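Local atomic coordinates of nucleoporin nup120 (Schizosaccharomyces pombe, PDB entry 4GQ2), a protein that serves as a structural component of the nuclear pore complex, whose nucleoporins can also dock transiently associated nuclear transport factors. Residues Tyr58-Thr64 / Leu521-Pro527; Ile78-Arg82 / Ser109-Lys113. All coordinates share one frame; numbering follows the deposited sequence.

Contact 1 (Tyr58-Thr64 / Leu521-Pro527)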
ATOM      1  N   TYR A  58      -8.671  11.102  26.389  1.00 44.81           N
ATOM      2  CA  TYR A  58      -9.819  11.858  26.911  1.00 44.27           C
ATOM      3  C   TYR A  58      -9.585  13.369  26.852  1.00 50.82           C
ATOM      4  O   TYR A  58     -10.482  14.160  27.166  1.00 53.03           O
ATOM      5  CB  TYR A  58     -10.219  11.403  28.324  1.00 40.51           C
ATOM      6  CG  TYR A  58      -9.100  11.414  29.338  1.00 41.15           C
ATOM      7  CD1 TYR A  58      -8.777  12.571  30.042  1.00 43.52           C
ATOM      8  CD2 TYR A  58      -8.373  10.260  29.604  1.00 48.85           C
ATOM      9  CE1 TYR A  58      -7.750  12.578  30.977  1.00 46.62           C
ATOM     10  CE2 TYR A  58      -7.349  10.254  30.537  1.00 54.66           C
ATOM     11  CZ  TYR A  58      -7.042  11.412  31.219  1.00 52.31           C
ATOM     12  OH  TYR A  58      -6.020  11.395  32.138  1.00 54.79           O
ATOM     13  N   ASP A  59      -8.373  13.756  26.455  1.00 42.07           N
ATOM     14  CA  ASP A  59      -8.061  15.147  26.133  1.00 36.49           C
ATOM     15  C   ASP A  59      -6.879  15.196  25.173  1.00 33.14           C
ATOM     16  O   ASP A  59      -6.063  14.280  25.147  1.00 34.48           O
ATOM     17  CB  ASP A  59      -7.766  15.957  27.397  1.00 35.71           C
ATOM     18  CG  ASP A  59      -7.910  17.452  27.177  1.00 40.94           C
ATOM     19  OD1 ASP A  59      -8.473  17.855  26.138  1.00 44.62           O
ATOM     20  OD2 ASP A  59      -7.460  18.230  28.044  1.00 43.52           O
ATOM     21  N   ALA A  60      -6.789  16.266  24.387  1.00 34.55           N
ATOM     22  CA  ALA A  60      -5.757  16.389  23.356  1.00 34.87           C
ATOM     23  C   ALA A  60      -5.718  17.795  22.794  1.00 40.12           C
ATOM     24  O   ALA A  60      -6.707  18.528  22.866  1.00 34.90           O
ATOM     25  CB  ALA A  60      -6.004  15.390  22.225  1.00 35.39           C
ATOM     26  N   GLY A  61      -4.569  18.154  22.223  1.00 37.85           N
ATOM     27  CA  GLY A  61      -4.399  19.426  21.542  1.00 39.72           C
ATOM     28  C   GLY A  61      -3.081  19.469  20.798  1.00 46.29           C
ATOM     29  O   GLY A  61      -2.258  18.565  20.933  1.00 44.19           O
ATOM     30  N   VAL A  62      -2.889  20.505  19.987  1.00 42.73           N
ATOM     31  CA  VAL A  62      -1.592  20.720  19.362  1.00 42.33           C
ATOM     32  C   VAL A  62      -1.111  22.139  19.647  1.00 43.07           C
ATOM     33  O   VAL A  62      -1.874  23.099  19.550  1.00 48.93           O
ATOM     34  CB  VAL A  62      -1.509  20.344  17.836  1.00 42.70           C
ATOM     35  CG1 VAL A  62      -2.515  19.270  17.437  1.00 37.70           C
ATOM     36  CG2 VAL A  62      -1.632  21.558  16.933  1.00 38.48           C
ATOM     37  N   TYR A  63       0.159  22.237  20.019  1.00 42.65           N
ATOM     38  CA  TYR A  63       0.801  23.491  20.360  1.00 46.53           C
ATOM     39  C   TYR A  63       1.874  23.820  19.337  1.00 53.00           C
ATOM     40  O   TYR A  63       2.669  22.956  18.955  1.00 53.43           O
ATOM     41  CB  TYR A  63       1.431  23.390  21.753  1.00 44.51           C
ATOM     42  CG  TYR A  63       2.209  24.612  22.162  1.00 51.21           C
ATOM     43  CD1 TYR A  63       1.550  25.767  22.581  1.00 58.50           C
ATOM     44  CD2 TYR A  63       3.607  24.619  22.125  1.00 54.03           C
ATOM     45  CE1 TYR A  63       2.259  26.898  22.957  1.00 67.26           C
ATOM     46  CE2 TYR A  63       4.326  25.742  22.499  1.00 51.92           C
ATOM     47  CZ  TYR A  63       3.647  26.880  22.912  1.00 64.89           C
ATOM     48  OH  TYR A  63       4.345  28.004  23.287  1.00 77.02           O
ATOM     49  N   THR A  64       1.910  25.077  18.912  1.00 64.48           N
ATOM     50  CA  THR A  64       2.933  25.524  17.972  1.00 82.07           C
ATOM     51  C   THR A  64       3.899  26.535  18.610  1.00 77.15           C
ATOM     52  O   THR A  64       3.474  27.563  19.141  1.00 71.48           O
ATOM     53  CB  THR A  64       2.309  26.050  16.654  1.00 91.03           C
ATOM     54  OG1 THR A  64       3.345  26.504  15.773  1.00 96.06           O
ATOM     55  CG2 THR A  64       1.307  27.183  16.915  1.00 93.70           C
ATOM     56  N   LEU A 521     -12.151  16.106  20.372  1.00 46.16           N
ATOM     57  CA  LEU A 521     -11.676  16.569  21.679  1.00 38.35           C
ATOM     58  C   LEU A 521     -11.313  18.041  21.665  1.00 44.56           C
ATOM     59  O   LEU A 521     -11.644  18.774  22.595  1.00 44.74           O
ATOM     60  CB  LEU A 521     -10.477  15.748  22.173  1.00 33.23           C
ATOM     61  CG  LEU A 521     -10.637  14.232  22.319  1.00 38.69           C
ATOM     62  CD1 LEU A 521      -9.293  13.592  22.651  1.00 39.11           C
ATOM     63  CD2 LEU A 521     -11.674  13.870  23.371  1.00 37.58           C
ATOM     64  N   SER A 522     -10.616  18.467  20.616  1.00 47.44           N
ATOM     65  CA  SER A 522     -10.238  19.858  20.472  1.00 38.86           C
ATOM     66  C   SER A 522      -9.910  20.167  19.027  1.00 44.42           C
ATOM     67  O   SER A 522      -9.802  19.254  18.206  1.00 39.46           O
ATOM     68  CB  SER A 522      -9.027  20.175  21.342  1.00 35.88           C
ATOM     69  OG  SER A 522      -7.844  19.673  20.748  1.00 37.26           O
ATOM     70  N   ILE A 523      -9.768  21.464  18.736  1.00 38.27           N
ATOM     71  CA  ILE A 523      -9.245  21.953  17.463  1.00 42.53           C
ATOM     72  C   ILE A 523      -8.235  23.084  17.722  1.00 50.00           C
ATOM     73  O   ILE A 523      -8.329  23.790  18.732  1.00 52.43           O
ATOM     74  CB  ILE A 523     -10.361  22.407  16.482  1.00 44.14           C
ATOM     75  CG1 ILE A 523     -11.101  23.654  16.992  1.00 47.39           C
ATOM     76  CG2 ILE A 523     -11.339  21.270  16.185  1.00 38.04           C
ATOM     77  CD1 ILE A 523     -11.874  24.382  15.908  1.00 41.84           C
ATOM     78  N   ASN A 524      -7.254  23.231  16.831  1.00 43.12           N
ATOM     79  CA  ASN A 524      -6.241  24.277  16.963  1.00 46.54           C
ATOM     80  C   ASN A 524      -5.860  24.845  15.618  1.00 56.95           C
ATOM     81  O   ASN A 524      -5.458  24.100  14.719  1.00 52.29           O
ATOM     82  CB  ASN A 524      -4.961  23.749  17.615  1.00 44.80           C
ATOM     83  CG  ASN A 524      -5.181  23.217  19.009  1.00 48.49           C
ATOM     84  OD1 ASN A 524      -5.312  22.007  19.204  1.00 46.86           O
ATOM     85  ND2 ASN A 524      -5.212  24.116  19.995  1.00 49.14           N
ATOM     86  N   PHE A 525      -5.976  26.164  15.486  1.00 60.71           N
ATOM     87  CA  PHE A 525      -5.461  26.855  14.317  1.00 55.94           C
ATOM     88  C   PHE A 525      -3.969  27.034  14.518  1.00 54.47           C
ATOM     89  O   PHE A 525      -3.523  27.455  15.584  1.00 58.97           O
ATOM     90  CB  PHE A 525      -6.148  28.210  14.122  1.00 59.62           C
ATOM     91  CG  PHE A 525      -5.667  28.967  12.912  1.00 56.36           C
ATOM     92  CD1 PHE A 525      -6.124  28.637  11.636  1.00 59.27           C
ATOM     93  CD2 PHE A 525      -4.765  30.020  13.045  1.00 49.01           C
ATOM     94  CE1 PHE A 525      -5.687  29.334  10.517  1.00 48.49           C
ATOM     95  CE2 PHE A 525      -4.321  30.719  11.930  1.00 45.49           C
ATOM     96  CZ  PHE A 525      -4.782  30.374  10.666  1.00 48.03           C
ATOM     97  N   ASP A 526      -3.201  26.670  13.500  1.00 56.63           N
ATOM     98  CA  ASP A 526      -1.771  26.876  13.507  1.00 55.88           C
ATOM     99  C   ASP A 526      -1.501  28.026  12.553  1.00 61.94           C
ATOM    100  O   ASP A 526      -1.731  27.894  11.346  1.00 70.19           O
ATOM    101  CB  ASP A 526      -1.041  25.607  13.061  1.00 63.67           C
ATOM    102  CG  ASP A 526       0.475  25.748  13.097  1.00 70.98           C
ATOM    103  OD1 ASP A 526       0.989  26.776  13.582  1.00 78.47           O
ATOM    104  OD2 ASP A 526       1.164  24.814  12.642  1.00 93.39           O
ATOM    105  N   PRO A 527      -1.048  29.173  13.092  1.00 64.17           N
ATOM    106  CA  PRO A 527      -0.734  30.335  12.258  1.00 71.49           C
ATOM    107  C   PRO A 527       0.593  30.176  11.522  1.00 68.38           C
ATOM    108  O   PRO A 527       0.770  30.751  10.444  1.00 75.02           O
ATOM    109  CB  PRO A 527      -0.658  31.485  13.267  1.00 75.04           C
ATOM    110  CG  PRO A 527      -0.279  30.836  14.556  1.00 77.11           C
ATOM    111  CD  PRO A 527      -0.855  29.446  14.530  1.00 68.72           C
TER
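The carboxamide of Asn524 turns one face to the backbone of Val62, whose N and O both lie on that side of its plane; the hydroxyl of Ser522 lies on the other side, beyond the carbonyl end. Val62 N donates to Asn524 OD1 over 3.0 Å, nearly straight at the hydrogen (166°) but from well above the carbonyl plane. With CG beside the backbone N (chi1 -61°), the amide swings across to the neighbouring strand, and Gly61 CA packs against the same oxygen at 3.6 Å. The side chains of Val62 and Asn524 slide past each other in opposite directions, Val62 CG2 near Asn524 CB. Two residues back, Ser522 OG reaches over the peptide of Ala60 and donates to Ala60 O at 2.7 Å, again out of the carbonyl plane, while Asn535 ND2 bonds the same hydroxyl. Leu521 covers this end with its methyls: CD1 sits on Ala60 CB at 3.8 Å, and CD2 lies near Tyr58 O. At the far end Thr64 OG1 makes a weak bond of 3.2 Å to Asp526 OD1, and Thr64 CG2 meets Pro527 CD. The buried carboxylate has firmer partners at OD2, namely Asn529 ND2 and Thr73 OG1. Strands 59-64 and 521-525 run parallel within 9°, with axes 5.7 Å apart at closest, each bordering its own sheet. Such side-by-side edges are consistent with inner strands of neighbouring beta-propeller blades. A classic bulge, with Leu521 and Ser522 both facing Asn535, lies on the second strand. Because the hydrogen bonds across the gap all involve side-chain atoms, the two sheet edges, probably of adjacent blades, are joined without a backbone ladder: serine and asparagine satisfy backbone groups of the border strand, and Thr64-Asp526 adds a weak side-chain pair.

Contact 2 (Ile78-Arg82 / Ser109-Lys113)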
ATOM      1  N   ILE A  78      -3.617  12.477  26.166  1.00 34.89           N
ATOM      2  CA  ILE A  78      -3.549  11.850  27.485  1.00 40.16           C
ATOM      3  C   ILE A  78      -4.540  10.691  27.613  1.00 38.60           C
ATOM      4  O   ILE A  78      -5.669  10.769  27.131  1.00 41.96           O
ATOM      5  CB  ILE A  78      -3.714  12.869  28.641  1.00 38.48           C
ATOM      6  CG1 ILE A  78      -5.036  13.651  28.524  1.00 35.34           C
ATOM      7  CG2 ILE A  78      -2.504  13.796  28.710  1.00 30.99           C
ATOM      8  CD1 ILE A  78      -5.278  14.610  29.678  1.00 37.92           C
ATOM      9  N   PHE A  79      -4.100   9.624  28.273  1.00 36.59           N
ATOM     10  CA  PHE A  79      -4.841   8.361  28.318  1.00 40.81           C
ATOM     11  C   PHE A  79      -5.042   7.865  29.753  1.00 43.49           C
ATOM     12  O   PHE A  79      -4.315   8.253  30.666  1.00 45.57           O
ATOM     13  CB  PHE A  79      -4.121   7.297  27.468  1.00 40.46           C
ATOM     14  CG  PHE A  79      -3.874   7.723  26.042  1.00 35.63           C
ATOM     15  CD1 PHE A  79      -2.743   8.463  25.708  1.00 39.15           C
ATOM     16  CD2 PHE A  79      -4.783   7.402  25.038  1.00 31.74           C
ATOM     17  CE1 PHE A  79      -2.521   8.868  24.394  1.00 35.85           C
ATOM     18  CE2 PHE A  79      -4.562   7.800  23.724  1.00 29.93           C
ATOM     19  CZ  PHE A  79      -3.430   8.535  23.403  1.00 25.91           C
ATOM     20  N   GLN A  80      -6.035   7.007  29.947  1.00 52.66           N
ATOM     21  CA  GLN A  80      -6.339   6.476  31.271  1.00 53.54           C
ATOM     22  C   GLN A  80      -5.358   5.397  31.745  1.00 54.97           C
ATOM     23  O   GLN A  80      -5.579   4.757  32.770  1.00 63.27           O
ATOM     24  CB  GLN A  80      -7.789   5.991  31.336  1.00 48.95           C
ATOM     25  CG  GLN A  80      -8.790   7.127  31.468  1.00 57.01           C
ATOM     26  CD  GLN A  80     -10.224   6.649  31.569  1.00 73.51           C
ATOM     27  OE1 GLN A  80     -10.700   5.880  30.731  1.00 77.49           O
ATOM     28  NE2 GLN A  80     -10.927   7.115  32.594  1.00 76.10           N
ATOM     29  N   ASN A  81      -4.271   5.209  31.003  1.00 44.02           N
ATOM     30  CA  ASN A  81      -3.176   4.366  31.461  1.00 43.64           C
ATOM     31  C   ASN A  81      -2.037   5.206  32.051  1.00 45.82           C
ATOM     32  O   ASN A  81      -0.886   4.769  32.090  1.00 54.62           O
ATOM     33  CB  ASN A  81      -2.680   3.445  30.338  1.00 43.07           C
ATOM     34  CG  ASN A  81      -2.045   4.204  29.181  1.00 45.50           C
ATOM     35  OD1 ASN A  81      -2.039   5.436  29.148  1.00 45.76           O
ATOM     36  ND2 ASN A  81      -1.502   3.465  28.223  1.00 44.64           N
ATOM     37  N   ARG A  82      -2.380   6.412  32.509  1.00 47.70           N
ATOM     38  CA  ARG A  82      -1.441   7.341  33.156  1.00 50.24           C
ATOM     39  C   ARG A  82      -0.285   7.727  32.243  1.00 54.13           C
ATOM     40  O   ARG A  82       0.873   7.753  32.666  1.00 46.96           O
ATOM     41  CB  ARG A  82      -0.910   6.778  34.485  1.00 50.40           C
ATOM     42  CG  ARG A  82      -1.985   6.430  35.502  1.00 60.94           C
ATOM     43  CD  ARG A  82      -1.377   5.832  36.759  1.00 72.41           C
ATOM     44  NE  ARG A  82      -2.221   4.763  37.294  1.00 84.15           N
ATOM     45  CZ  ARG A  82      -2.175   4.303  38.541  1.00 79.22           C
ATOM     46  NH1 ARG A  82      -1.327   4.816  39.426  1.00 89.06           N
ATOM     47  NH2 ARG A  82      -2.992   3.327  38.909  1.00 76.43           N
ATOM     48  N   SER A 109      -0.084   9.169  38.507  1.00 56.33           N
ATOM     49  CA  SER A 109      -1.520   9.433  38.509  1.00 53.57           C
ATOM     50  C   SER A 109      -1.933  10.059  37.177  1.00 56.04           C
ATOM     51  O   SER A 109      -1.120  10.721  36.528  1.00 49.42           O
ATOM     52  CB  SER A 109      -1.866  10.369  39.664  1.00 47.18           C
ATOM     53  OG  SER A 109      -3.106  11.011  39.453  1.00 48.11           O
ATOM     54  N   ASN A 110      -3.194   9.859  36.783  1.00 44.75           N
ATOM     55  CA  ASN A 110      -3.723  10.383  35.525  1.00 41.79           C
ATOM     56  C   ASN A 110      -3.631  11.902  35.412  1.00 50.94           C
ATOM     57  O   ASN A 110      -4.053  12.617  36.317  1.00 51.63           O
ATOM     58  CB  ASN A 110      -5.185   9.945  35.320  1.00 41.24           C
ATOM     59  CG  ASN A 110      -5.310   8.559  34.698  1.00 44.69           C
ATOM     60  OD1 ASN A 110      -4.484   8.150  33.884  1.00 49.89           O
ATOM     61  ND2 ASN A 110      -6.356   7.834  35.072  1.00 43.74           N
ATOM     62  N   VAL A 111      -3.077  12.392  34.303  1.00 47.33           N
ATOM     63  CA  VAL A 111      -3.131  13.818  34.002  1.00 48.01           C
ATOM     64  C   VAL A 111      -4.603  14.217  33.933  1.00 49.45           C
ATOM     65  O   VAL A 111      -5.416  13.504  33.350  1.00 54.11           O
ATOM     66  CB  VAL A 111      -2.422  14.162  32.675  1.00 46.41           C
ATOM     67  CG1 VAL A 111      -2.461  15.660  32.420  1.00 40.34           C
ATOM     68  CG2 VAL A 111      -0.979  13.673  32.689  1.00 43.95           C
ATOM     69  N   MET A 112      -4.951  15.337  34.555  1.00 46.37           N
ATOM     70  CA  MET A 112      -6.334  15.791  34.546  1.00 40.98           C
ATOM     71  C   MET A 112      -6.689  16.437  33.215  1.00 36.14           C
ATOM     72  O   MET A 112      -5.827  16.994  32.528  1.00 35.09           O
ATOM     73  CB  MET A 112      -6.622  16.757  35.708  1.00 40.87           C
ATOM     74  CG  MET A 112      -6.046  18.155  35.543  1.00 44.20           C
ATOM     75  SD  MET A 112      -6.763  19.329  36.711  1.00 45.06           S
ATOM     76  CE  MET A 112      -6.294  20.900  35.977  1.00 33.63           C
ATOM     77  N   LYS A 113      -7.966  16.342  32.865  1.00 33.80           N
ATOM     78  CA  LYS A 113      -8.528  17.025  31.718  1.00 38.43           C
ATOM     79  C   LYS A 113      -8.227  18.520  31.854  1.00 42.56           C
ATOM     80  O   LYS A 113      -8.312  19.087  32.952  1.00 49.90           O
ATOM     81  CB  LYS A 113     -10.037  16.749  31.670  1.00 44.54           C
ATOM     82  CG  LYS A 113     -10.826  17.562  30.660  1.00 55.62           C
ATOM     83  CD  LYS A 113     -11.005  16.835  29.338  1.00 68.07           C
ATOM     84  CE  LYS A 113     -12.038  17.531  28.458  1.00 56.49           C
ATOM     85  NZ  LYS A 113     -11.512  18.790  27.854  1.00 59.98           N
TER
HETATM   86  O   HOH W   1      -2.772  10.469  31.844  1.00 41.59           O
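Ile78 lies across Val111 at about a right angle, its CG2 methyl 4.0 Å from Val111 CB. The other branch passes between backbone N and carbonyl carbon (chi1 57°) and then extends, carrying CD1 over the backbone to within 3.8 Å of Val111 O and the same distance of Met112 O. Val116 of strand 115-121 touches both Ile78 and Val111, closing a small apolar cluster beside the corner where the chain leaves for the next sheet. The polar half of the contact centres on the amide of Asn110. Its OD1 takes a weak, bent bond from Arg82 N (3.1 Å, 125°) and rests against Arg82 CG at 3.4 Å; the two side chains cross at about a right angle. Arg82 CD passes Ser109, and the bent chain takes NH1 to Pro108 O. Residues 79-82 form a tight turn between strands 73-79 and 83-88, with a weak bond from Arg82 N back to Phe79 O and Arg82 itself in a left-handed conformation. Asn110 OD1 also lies 3.2 Å from Phe79 O, two acceptors with no bond between them. A water bridges the two backbones, donating to Phe79 O at 2.9 Å and accepting from Val111 N at 3.1 Å. The crowding of two carbonyl oxygens would be unfavourable alone, but one N-H is shared between them and the water supplies a further proton to Phe79 O. The hairpin turn is thus tied to the chain entering the next sheet by a solvent bridge and one weak hydrogen bond to the asparagine carboxamide, with the isoleucine-valine overlap providing the apolar component.

In the fold
Contacts 1 and 2 have centres about 17 Å apart and meet through the sheet in which strands 59-64 and 73-79 are neighbours. Tyr58 is a main link: at the start of contact 1, its N lies 3.1 Å from Ile78 O, and its ring runs past the hairpin turn, CE2 3.4 Å from Phe79 C, until OH comes to 2.5 Å from Val111 O, a probable, short hydrogen bond. One residue of contact 1 therefore touches both segments of contact 2. Contact 1 joins this sheet to the one carrying the late strand 520-525, whereas contact 2 joins it to the chain leading into strand 115-121, so together they connect one sheet of the propeller domain to two others.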